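Uncharacterized protein MTH_862 (Methanothermobacter thermautotrophicus, PDB 2R47) is of unknown function but belongs to the archaeal DUF2124 family and adopts an alpha/beta fold with a mixed sheet flanked by helices. Local coordinates at residues D86-L91 with K108-A113. Residues are numbered along the deposited sequence; the frame is centred on the assembly and turned at random. Where two conformers were deposited one is given.
Sequences DVLVLL and KLVEDA
Leu88 and Leu90 of strand 88-91 meet Leu109, Val110 and Ala113 of helix 103-113 in a wholly apolar contact, buried where the helix lies on one face of the mixed sheet. The strand is an inner one, between strands 28-33 and 118-125; segment 108-113 runs nearly antiparallel to it (155°), the two axes 10.2 Å apart at closest. Leu88 does most of the touching. Its CG stands anti to the backbone N (chi1 178°), and chi2 of 54° puts CD2 rather than CD1 at the far end of the side chain, on the helix surface among three residues. There Leu88 CD2 lies 3.9 Å from Val110 CA and 4.0 Å from Val110 CG2. The same methyl reaches Leu109 CG at 4.1 Å and, more loosely, Ala113 CB at 4.4 Å. Leu88 CA and Ala113 CA are the closest such pair across the two segments, at 7.3 Å, consistent with the small side chain of Ala113. One step along the strand face, Leu90 CD2 points end-on at the flank of the Leu109 CD2 methyl, 4.2 Å away. Flanking strands continue the same layer: Leu109 also rests on Ala32 and Val110 on Leu120. Loop residues add to it, Leu138 touching Leu90 and Phe62 touching Ala113. Strand 88-91, helix 103-113 and the parallel neighbouring strand 118-125 make up a beta-alpha-beta crossover, the repeating unit of Rossmann-like alpha/beta folds.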
loop_
_atom_site.group_PDB
_atom_site.type_symbol
_atom_site.label_atom_id
_atom_site.label_comp_id
_atom_site.label_asym_id
_atom_site.label_seq_id
_atom_site.Cartn_x
_atom_site.Cartn_y
_atom_site.Cartn_z
ATOM N N ASP A 86 -22.184 1.653 1.887
ATOM C CA ASP A 86 -22.734 0.838 2.963
ATOM C C ASP A 86 -21.657 0.321 3.930
ATOM O O ASP A 86 -21.972 -0.195 4.987
ATOM C CB ASP A 86 -23.691 -0.250 2.442
ATOM C CG ASP A 86 -23.041 -1.144 1.418
ATOM O OD1 ASP A 86 -22.005 -1.716 1.758
ATOM O OD2 ASP A 86 -23.554 -1.279 0.284
ATOM N N VAL A 87 -20.380 0.493 3.573
ATOM C CA VAL A 87 -19.294 0.347 4.581
ATOM C C VAL A 87 -18.357 1.531 4.405
ATOM O O VAL A 87 -17.869 1.792 3.285
ATOM C CB VAL A 87 -18.425 -0.946 4.406
ATOM C CG1 VAL A 87 -17.286 -0.996 5.481
ATOM C CG2 VAL A 87 -19.292 -2.207 4.542
ATOM N N LEU A 88 -18.099 2.245 5.492
ATOM C CA LEU A 88 -17.148 3.325 5.443
ATOM C C LEU A 88 -15.921 2.869 6.215
ATOM O O LEU A 88 -16.021 2.560 7.386
ATOM C CB LEU A 88 -17.730 4.607 6.039
ATOM C CG LEU A 88 -16.789 5.825 6.084
ATOM C CD1 LEU A 88 -16.135 6.219 4.741
ATOM C CD2 LEU A 88 -17.546 7.023 6.732
ATOM N N VAL A 89 -14.757 2.859 5.552
ATOM C CA VAL A 89 -13.532 2.401 6.167
ATOM C C VAL A 89 -12.656 3.636 6.433
ATOM O O VAL A 89 -12.170 4.316 5.491
ATOM C CB VAL A 89 -12.767 1.352 5.245
ATOM C CG1 VAL A 89 -11.461 0.869 5.959
ATOM C CG2 VAL A 89 -13.720 0.182 4.799
ATOM N N LEU A 90 -12.449 3.936 7.707
ATOM C CA LEU A 90 -11.526 5.013 8.090
ATOM C C LEU A 90 -10.114 4.424 8.137
ATOM O O LEU A 90 -9.892 3.367 8.768
ATOM C CB LEU A 90 -11.885 5.564 9.480
ATOM C CG LEU A 90 -13.343 6.062 9.606
ATOM C CD1 LEU A 90 -13.556 6.650 11.095
ATOM C CD2 LEU A 90 -13.687 7.051 8.489
ATOM N N LEU A 91 -9.169 5.128 7.523
ATOM C CA LEU A 91 -7.762 4.725 7.512
ATOM C C LEU A 91 -7.014 5.397 8.645
ATOM O O LEU A 91 -7.368 6.527 9.066
ATOM C CB LEU A 91 -7.144 4.993 6.109
ATOM C CG LEU A 91 -7.929 4.202 5.030
ATOM C CD1 LEU A 91 -7.418 4.597 3.622
ATOM C CD2 LEU A 91 -7.803 2.679 5.176
ATOM N N LYS A 108 -18.850 14.033 11.110
ATOM C CA LYS A 108 -19.692 14.589 10.041
ATOM C C LYS A 108 -19.544 13.732 8.790
ATOM O O LYS A 108 -20.505 13.520 8.062
ATOM C CB LYS A 108 -19.293 16.025 9.709
ATOM C CG LYS A 108 -20.142 16.626 8.594
ATOM C CD LYS A 108 -21.536 17.006 9.107
ATOM C CE LYS A 108 -22.424 17.572 7.988
ATOM N NZ LYS A 108 -21.634 18.363 6.985
ATOM N N LEU A 109 -18.327 13.277 8.517
ATOM C CA LEU A 109 -18.103 12.338 7.390
ATOM C C LEU A 109 -18.939 11.087 7.552
ATOM O O LEU A 109 -19.534 10.606 6.593
ATOM C CB LEU A 109 -16.631 11.939 7.285
ATOM C CG LEU A 109 -16.361 10.937 6.163
ATOM C CD1 LEU A 109 -16.665 11.520 4.750
ATOM C CD2 LEU A 109 -14.933 10.398 6.247
ATOM N N VAL A 110 -18.959 10.548 8.773
ATOM C CA VAL A 110 -19.686 9.317 9.018
ATOM C C VAL A 110 -21.166 9.596 8.777
ATOM O O VAL A 110 -21.857 8.808 8.137
ATOM C CB VAL A 110 -19.395 8.747 10.415
ATOM C CG1 VAL A 110 -20.288 7.508 10.680
ATOM C CG2 VAL A 110 -17.904 8.362 10.524
ATOM N N GLU A 111 -21.645 10.744 9.260
ATOM C CA GLU A 111 -23.028 11.132 9.052
ATOM C C GLU A 111 -23.366 11.273 7.588
ATOM O O GLU A 111 -24.451 10.835 7.145
ATOM C CB GLU A 111 -23.307 12.463 9.754
ATOM C CG GLU A 111 -24.777 12.856 9.717
ATOM C CD GLU A 111 -25.673 11.837 10.431
ATOM O OE1 GLU A 111 -25.154 11.105 11.317
ATOM O OE2 GLU A 111 -26.893 11.777 10.118
ATOM N N ASP A 112 -22.466 11.889 6.823
ATOM C CA ASP A 112 -22.735 12.166 5.409
ATOM C C ASP A 112 -22.519 10.999 4.433
ATOM O O ASP A 112 -23.292 10.821 3.478
ATOM C CB ASP A 112 -21.880 13.345 4.921
ATOM C CG ASP A 112 -22.280 14.691 5.548
ATOM O OD1 ASP A 112 -23.353 14.826 6.204
ATOM O OD2 ASP A 112 -21.472 15.628 5.386
ATOM N N ALA A 113 -21.424 10.278 4.597
ATOM C CA ALA A 113 -20.968 9.313 3.608
ATOM C C ALA A 113 -21.440 7.903 3.913
ATOM O O ALA A 113 -21.527 7.094 2.995
ATOM C CB ALA A 113 -19.437 9.307 3.524
#